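Long-range contact in type VI secretion system component (Escherichia coli O6, PDB 2P5Z), which is a component of the type VI secretion system that resembles phage T4 tail proteins gp27 and gp5 and probably forms part of the cell-puncturing device: residues T118-T130 with R417-V429. Numbering follows the deposited sequence.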
loop_
_atom_site.group_PDB
_atom_site.type_symbol
_atom_site.label_atom_id
_atom_site.label_comp_id
_atom_site.label_asym_id
_atom_site.label_seq_id
_atom_site.Cartn_x
_atom_site.Cartn_y
_atom_site.Cartn_z
ATOM N N THR A 118 0.952 -15.105 -14.159
ATOM C CA THR A 118 1.521 -14.423 -13.003
ATOM C C THR A 118 2.785 -15.158 -12.570
ATOM O O THR A 118 3.623 -14.609 -11.878
ATOM C CB THR A 118 0.440 -14.322 -11.897
ATOM O OG1 THR A 118 -0.557 -13.394 -12.341
ATOM C CG2 THR A 118 0.972 -13.845 -10.572
ATOM N N ARG A 119 2.941 -16.390 -13.037
ATOM C CA ARG A 119 4.065 -17.210 -12.632
ATOM C C ARG A 119 5.359 -16.991 -13.425
ATOM O O ARG A 119 6.393 -17.538 -13.060
ATOM C CB ARG A 119 3.667 -18.690 -12.596
ATOM C CG ARG A 119 3.377 -19.204 -11.183
ATOM C CD ARG A 119 2.591 -20.518 -11.169
ATOM N NE ARG A 119 2.986 -21.487 -12.202
ATOM C CZ ARG A 119 3.956 -22.392 -12.067
ATOM N NH1 ARG A 119 4.671 -22.457 -10.948
ATOM N NH2 ARG A 119 4.221 -23.228 -13.066
ATOM N N SER A 120 5.316 -16.177 -14.478
ATOM C CA SER A 120 6.518 -15.900 -15.262
ATOM C C SER A 120 6.784 -14.415 -15.434
ATOM O O SER A 120 5.902 -13.676 -15.891
ATOM C CB SER A 120 6.472 -16.593 -16.629
ATOM O OG SER A 120 5.657 -15.893 -17.543
ATOM N N ARG A 121 7.997 -13.993 -15.070
ATOM C CA ARG A 121 8.376 -12.577 -15.095
ATOM C C ARG A 121 9.733 -12.300 -15.748
ATOM O O ARG A 121 10.698 -11.919 -15.083
ATOM C CB ARG A 121 8.308 -11.933 -13.692
ATOM C CG ARG A 121 9.011 -12.676 -12.540
ATOM C CD ARG A 121 8.751 -12.023 -11.154
ATOM N NE ARG A 121 8.651 -10.555 -11.185
ATOM C CZ ARG A 121 7.549 -9.863 -10.868
ATOM N NH1 ARG A 121 6.442 -10.496 -10.493
ATOM N NH2 ARG A 121 7.546 -8.535 -10.920
ATOM N N GLN A 122 9.804 -12.469 -17.058
ATOM C CA GLN A 122 11.037 -12.185 -17.764
ATOM C C GLN A 122 11.006 -10.829 -18.443
ATOM O O GLN A 122 9.956 -10.378 -18.879
ATOM C CB GLN A 122 11.331 -13.277 -18.783
ATOM C CG GLN A 122 12.010 -14.502 -18.198
ATOM C CD GLN A 122 12.730 -15.315 -19.266
ATOM O OE1 GLN A 122 12.097 -15.993 -20.081
ATOM N NE2 GLN A 122 14.061 -15.240 -19.273
ATOM N N ASN A 123 12.165 -10.184 -18.533
ATOM C CA ASN A 123 12.299 -8.934 -19.296
ATOM C C ASN A 123 12.362 -9.148 -20.812
ATOM O O ASN A 123 13.009 -10.076 -21.293
ATOM C CB ASN A 123 13.532 -8.162 -18.840
ATOM C CG ASN A 123 13.566 -7.934 -17.350
ATOM O OD1 ASN A 123 12.587 -7.485 -16.756
ATOM N ND2 ASN A 123 14.705 -8.228 -16.735
ATOM N N ALA A 124 11.696 -8.287 -21.575
ATOM C CA ALA A 124 11.697 -8.453 -23.025
ATOM C C ALA A 124 11.418 -7.164 -23.771
ATOM O O ALA A 124 10.694 -6.305 -23.278
ATOM C CB ALA A 124 10.686 -9.511 -23.434
ATOM N N ILE A 125 11.982 -7.036 -24.971
ATOM C CA ILE A 125 11.677 -5.895 -25.846
ATOM C C ILE A 125 11.045 -6.433 -27.123
ATOM O O ILE A 125 11.632 -7.256 -27.821
ATOM C CB ILE A 125 12.944 -5.049 -26.164
ATOM C CG1 ILE A 125 13.517 -4.458 -24.885
ATOM C CG2 ILE A 125 12.637 -3.915 -27.133
ATOM C CD1 ILE A 125 15.015 -4.375 -24.898
ATOM N N TYR A 126 9.838 -5.979 -27.412
ATOM C CA TYR A 126 9.057 -6.522 -28.505
ATOM C C TYR A 126 9.176 -5.508 -29.590
ATOM O O TYR A 126 9.118 -4.314 -29.325
ATOM C CB TYR A 126 7.582 -6.744 -28.097
ATOM C CG TYR A 126 7.415 -7.848 -27.061
ATOM C CD1 TYR A 126 7.474 -7.568 -25.690
ATOM C CD2 TYR A 126 7.232 -9.171 -27.451
ATOM C CE1 TYR A 126 7.355 -8.571 -24.751
ATOM C CE2 TYR A 126 7.107 -10.187 -26.512
ATOM C CZ TYR A 126 7.167 -9.876 -25.170
ATOM O OH TYR A 126 7.051 -10.879 -24.240
ATOM N N GLN A 127 9.351 -5.995 -30.813
ATOM C CA GLN A 127 9.846 -5.190 -31.918
ATOM C C GLN A 127 8.811 -5.180 -33.042
ATOM O O GLN A 127 8.473 -6.237 -33.552
ATOM C CB GLN A 127 11.187 -5.802 -32.372
ATOM C CG GLN A 127 12.076 -4.921 -33.230
ATOM C CD GLN A 127 12.721 -3.785 -32.451
ATOM O OE1 GLN A 127 13.180 -3.968 -31.312
ATOM N NE2 GLN A 127 12.772 -2.602 -33.070
ATOM N N ASN A 128 8.296 -4.005 -33.402
ATOM C CA ASN A 128 7.333 -3.840 -34.529
ATOM C C ASN A 128 6.042 -4.637 -34.411
ATOM O O ASN A 128 5.653 -5.357 -35.332
ATOM C CB ASN A 128 7.971 -4.089 -35.916
ATOM C CG ASN A 128 9.258 -3.329 -36.108
ATOM O OD1 ASN A 128 10.324 -3.937 -36.278
ATOM N ND2 ASN A 128 9.184 -1.992 -36.040
ATOM N N GLN A 129 5.388 -4.544 -33.261
ATOM C CA GLN A 129 4.127 -5.239 -33.089
ATOM C C GLN A 129 3.035 -4.286 -32.693
ATOM O O GLN A 129 3.300 -3.170 -32.251
ATOM C CB GLN A 129 4.254 -6.337 -32.057
ATOM C CG GLN A 129 5.564 -7.086 -32.046
ATOM C CD GLN A 129 5.577 -8.243 -33.013
ATOM O OE1 GLN A 129 5.456 -9.391 -32.608
ATOM N NE2 GLN A 129 5.712 -7.948 -34.301
ATOM N N THR A 130 1.799 -4.725 -32.887
ATOM C CA THR A 130 0.645 -4.072 -32.274
ATOM C C THR A 130 0.496 -4.652 -30.875
ATOM O O THR A 130 1.048 -5.738 -30.584
ATOM C CB THR A 130 -0.613 -4.419 -33.026
ATOM O OG1 THR A 130 -0.861 -5.825 -32.867
ATOM C CG2 THR A 130 -0.435 -4.105 -34.494
ATOM N N ARG A 417 23.138 -13.312 -16.343
ATOM C CA ARG A 417 21.767 -13.257 -15.860
ATOM C C ARG A 417 20.780 -13.393 -17.018
ATOM O O ARG A 417 20.520 -12.427 -17.744
ATOM C CB ARG A 417 21.519 -11.957 -15.083
ATOM N N ASP A 418 20.224 -14.593 -17.182
ATOM C CA ASP A 418 19.218 -14.860 -18.223
ATOM C C ASP A 418 17.815 -14.328 -17.859
ATOM O O ASP A 418 16.822 -15.066 -17.847
ATOM C CB ASP A 418 19.177 -16.357 -18.599
ATOM C CG ASP A 418 18.913 -17.273 -17.397
ATOM O OD1 ASP A 418 19.125 -16.845 -16.242
ATOM O OD2 ASP A 418 18.481 -18.427 -17.611
ATOM N N THR A 419 17.742 -13.027 -17.588
ATOM C CA THR A 419 16.490 -12.373 -17.231
ATOM C C THR A 419 15.761 -11.877 -18.481
ATOM O O THR A 419 14.636 -11.386 -18.402
ATOM C CB THR A 419 16.740 -11.198 -16.261
ATOM O OG1 THR A 419 17.697 -10.299 -16.835
ATOM C CG2 THR A 419 17.286 -11.712 -14.937
ATOM N N TRP A 420 16.414 -12.027 -19.630
ATOM C CA TRP A 420 15.881 -11.575 -20.906
ATOM C C TRP A 420 15.426 -12.744 -21.769
ATOM O O TRP A 420 16.146 -13.732 -21.903
ATOM C CB TRP A 420 16.910 -10.696 -21.645
ATOM C CG TRP A 420 17.192 -9.434 -20.887
ATOM C CD1 TRP A 420 18.137 -9.258 -19.915
ATOM C CD2 TRP A 420 16.490 -8.190 -20.993
ATOM N NE1 TRP A 420 18.078 -7.970 -19.423
ATOM C CE2 TRP A 420 17.072 -7.298 -20.065
ATOM C CE3 TRP A 420 15.442 -7.739 -21.791
ATOM C CZ2 TRP A 420 16.623 -5.987 -19.898
ATOM C CZ3 TRP A 420 14.993 -6.423 -21.628
ATOM C CH2 TRP A 420 15.578 -5.575 -20.679
ATOM N N LYS A 421 14.221 -12.631 -22.327
ATOM C CA LYS A 421 13.707 -13.601 -23.291
ATOM C C LYS A 421 14.604 -13.648 -24.537
ATOM O O LYS A 421 15.083 -12.604 -24.991
ATOM C CB LYS A 421 12.259 -13.261 -23.669
ATOM C CG LYS A 421 11.243 -13.532 -22.558
ATOM C CD LYS A 421 9.827 -13.104 -22.951
ATOM C CE LYS A 421 8.943 -12.865 -21.724
ATOM N NZ LYS A 421 7.747 -12.037 -22.056
ATOM N N PRO A 422 14.865 -14.864 -25.064
ATOM C CA PRO A 422 15.722 -15.104 -26.230
ATOM C C PRO A 422 15.346 -14.276 -27.453
ATOM O O PRO A 422 14.203 -14.325 -27.916
ATOM C CB PRO A 422 15.495 -16.588 -26.531
ATOM C CG PRO A 422 15.116 -17.185 -25.224
ATOM C CD PRO A 422 14.325 -16.126 -24.517
ATOM N N GLY A 423 16.306 -13.496 -27.947
ATOM C CA GLY A 423 16.104 -12.650 -29.126
ATOM C C GLY A 423 15.264 -11.418 -28.853
ATOM O O GLY A 423 14.819 -10.733 -29.779
ATOM N N TYR A 424 15.041 -11.141 -27.573
ATOM C CA TYR A 424 14.243 -10.005 -27.175
ATOM C C TYR A 424 15.070 -9.074 -26.304
ATOM O O TYR A 424 14.522 -8.282 -25.537
ATOM C CB TYR A 424 13.010 -10.469 -26.412
ATOM C CG TYR A 424 11.933 -11.114 -27.242
ATOM C CD1 TYR A 424 11.743 -12.482 -27.219
ATOM C CD2 TYR A 424 11.078 -10.352 -28.012
ATOM C CE1 TYR A 424 10.744 -13.079 -27.953
ATOM C CE2 TYR A 424 10.073 -10.932 -28.759
ATOM C CZ TYR A 424 9.900 -12.298 -28.726
ATOM O OH TYR A 424 8.883 -12.887 -29.468
ATOM N N GLU A 425 16.388 -9.171 -26.450
ATOM C CA GLU A 425 17.337 -8.440 -25.618
ATOM C C GLU A 425 17.842 -7.179 -26.294
ATOM O O GLU A 425 18.667 -6.467 -25.734
ATOM C CB GLU A 425 18.557 -9.309 -25.277
ATOM C CG GLU A 425 18.294 -10.807 -25.141
ATOM C CD GLU A 425 18.472 -11.583 -26.448
ATOM O OE1 GLU A 425 18.912 -10.973 -27.450
ATOM O OE2 GLU A 425 18.157 -12.799 -26.467
ATOM N N SER A 426 17.389 -6.901 -27.509
ATOM C CA SER A 426 18.049 -5.838 -28.244
ATOM C C SER A 426 17.187 -4.589 -28.426
ATOM O O SER A 426 15.971 -4.666 -28.587
ATOM C CB SER A 426 18.678 -6.374 -29.541
ATOM O OG SER A 426 17.881 -6.116 -30.679
ATOM N N LEU A 427 17.834 -3.432 -28.399
ATOM C CA LEU A 427 17.144 -2.174 -28.207
ATOM C C LEU A 427 17.736 -1.096 -29.104
ATOM O O LEU A 427 18.955 -0.917 -29.133
ATOM C CB LEU A 427 17.308 -1.781 -26.740
ATOM C CG LEU A 427 16.356 -0.869 -25.973
ATOM C CD1 LEU A 427 16.940 0.489 -25.893
ATOM C CD2 LEU A 427 14.947 -0.832 -26.547
ATOM N N TRP A 428 16.877 -0.381 -29.828
ATOM C CA TRP A 428 17.302 0.690 -30.733
ATOM C C TRP A 428 17.289 2.030 -30.031
ATOM O O TRP A 428 16.232 2.550 -29.703
ATOM C CB TRP A 428 16.411 0.737 -31.977
ATOM C CG TRP A 428 16.747 -0.337 -32.947
ATOM C CD1 TRP A 428 16.124 -1.542 -33.090
ATOM C CD2 TRP A 428 17.825 -0.325 -33.890
ATOM N NE1 TRP A 428 16.739 -2.282 -34.073
ATOM C CE2 TRP A 428 17.785 -1.557 -34.585
ATOM C CE3 TRP A 428 18.820 0.609 -34.223
ATOM C CZ2 TRP A 428 18.697 -1.875 -35.596
ATOM C CZ3 TRP A 428 19.728 0.290 -35.225
ATOM C CH2 TRP A 428 19.656 -0.939 -35.903
ATOM N N VAL A 429 18.464 2.611 -29.827
ATOM C CA VAL A 429 18.569 3.713 -28.879
ATOM C C VAL A 429 19.483 4.883 -29.314
ATOM O O VAL A 429 20.502 4.683 -29.973
ATOM C CB VAL A 429 18.914 3.130 -27.474
ATOM C CG1 VAL A 429 20.394 2.790 -27.319
ATOM C CG2 VAL A 429 18.419 4.006 -26.375
#
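Asn123 and Trp420 form a single beta bridge: Asn123 N donates to Thr419 O at 2.8 Å, and Lys421 N returns a bond to Asn123 O at 3.0 Å. Two residues on, Ile125 N reaches Tyr424 O at 2.9 Å, the carbonyl of the last residue of the type II turn 421-424. Among the side chains, Lys421 runs out extended over the methyl of Ala124, and its NZ meets Tyr126 OH at 2.6 Å, near the plane of the phenol ring; Gln166 takes a second hydrogen bond from the same ammonium. Gln122 NE2 adds a weak bond to Asp418 O. Asn123 CB makes a CH-pi contact over the six-membered ring of Trp420, 3.5 Å from its centroid, while Asn123 OD1 is held by Gly168 N. Ile125 sends CD1 to Trp420 CZ3; with chi1 at -62°, CG2 lies anti to the backbone N and that methyl meets Leu427 CD2. The rings of Tyr126 and Tyr424 meet obliquely, planes 50° apart. Strand 124-127 pairs with 161-166, whereas 426-429 is, within this chain, an outermost strand of the five-stranded OB-domain sheet; the contact thus joins the phage-hub region, probably the gp27-like part, to the OB domain, which probably corresponds to that of gp5.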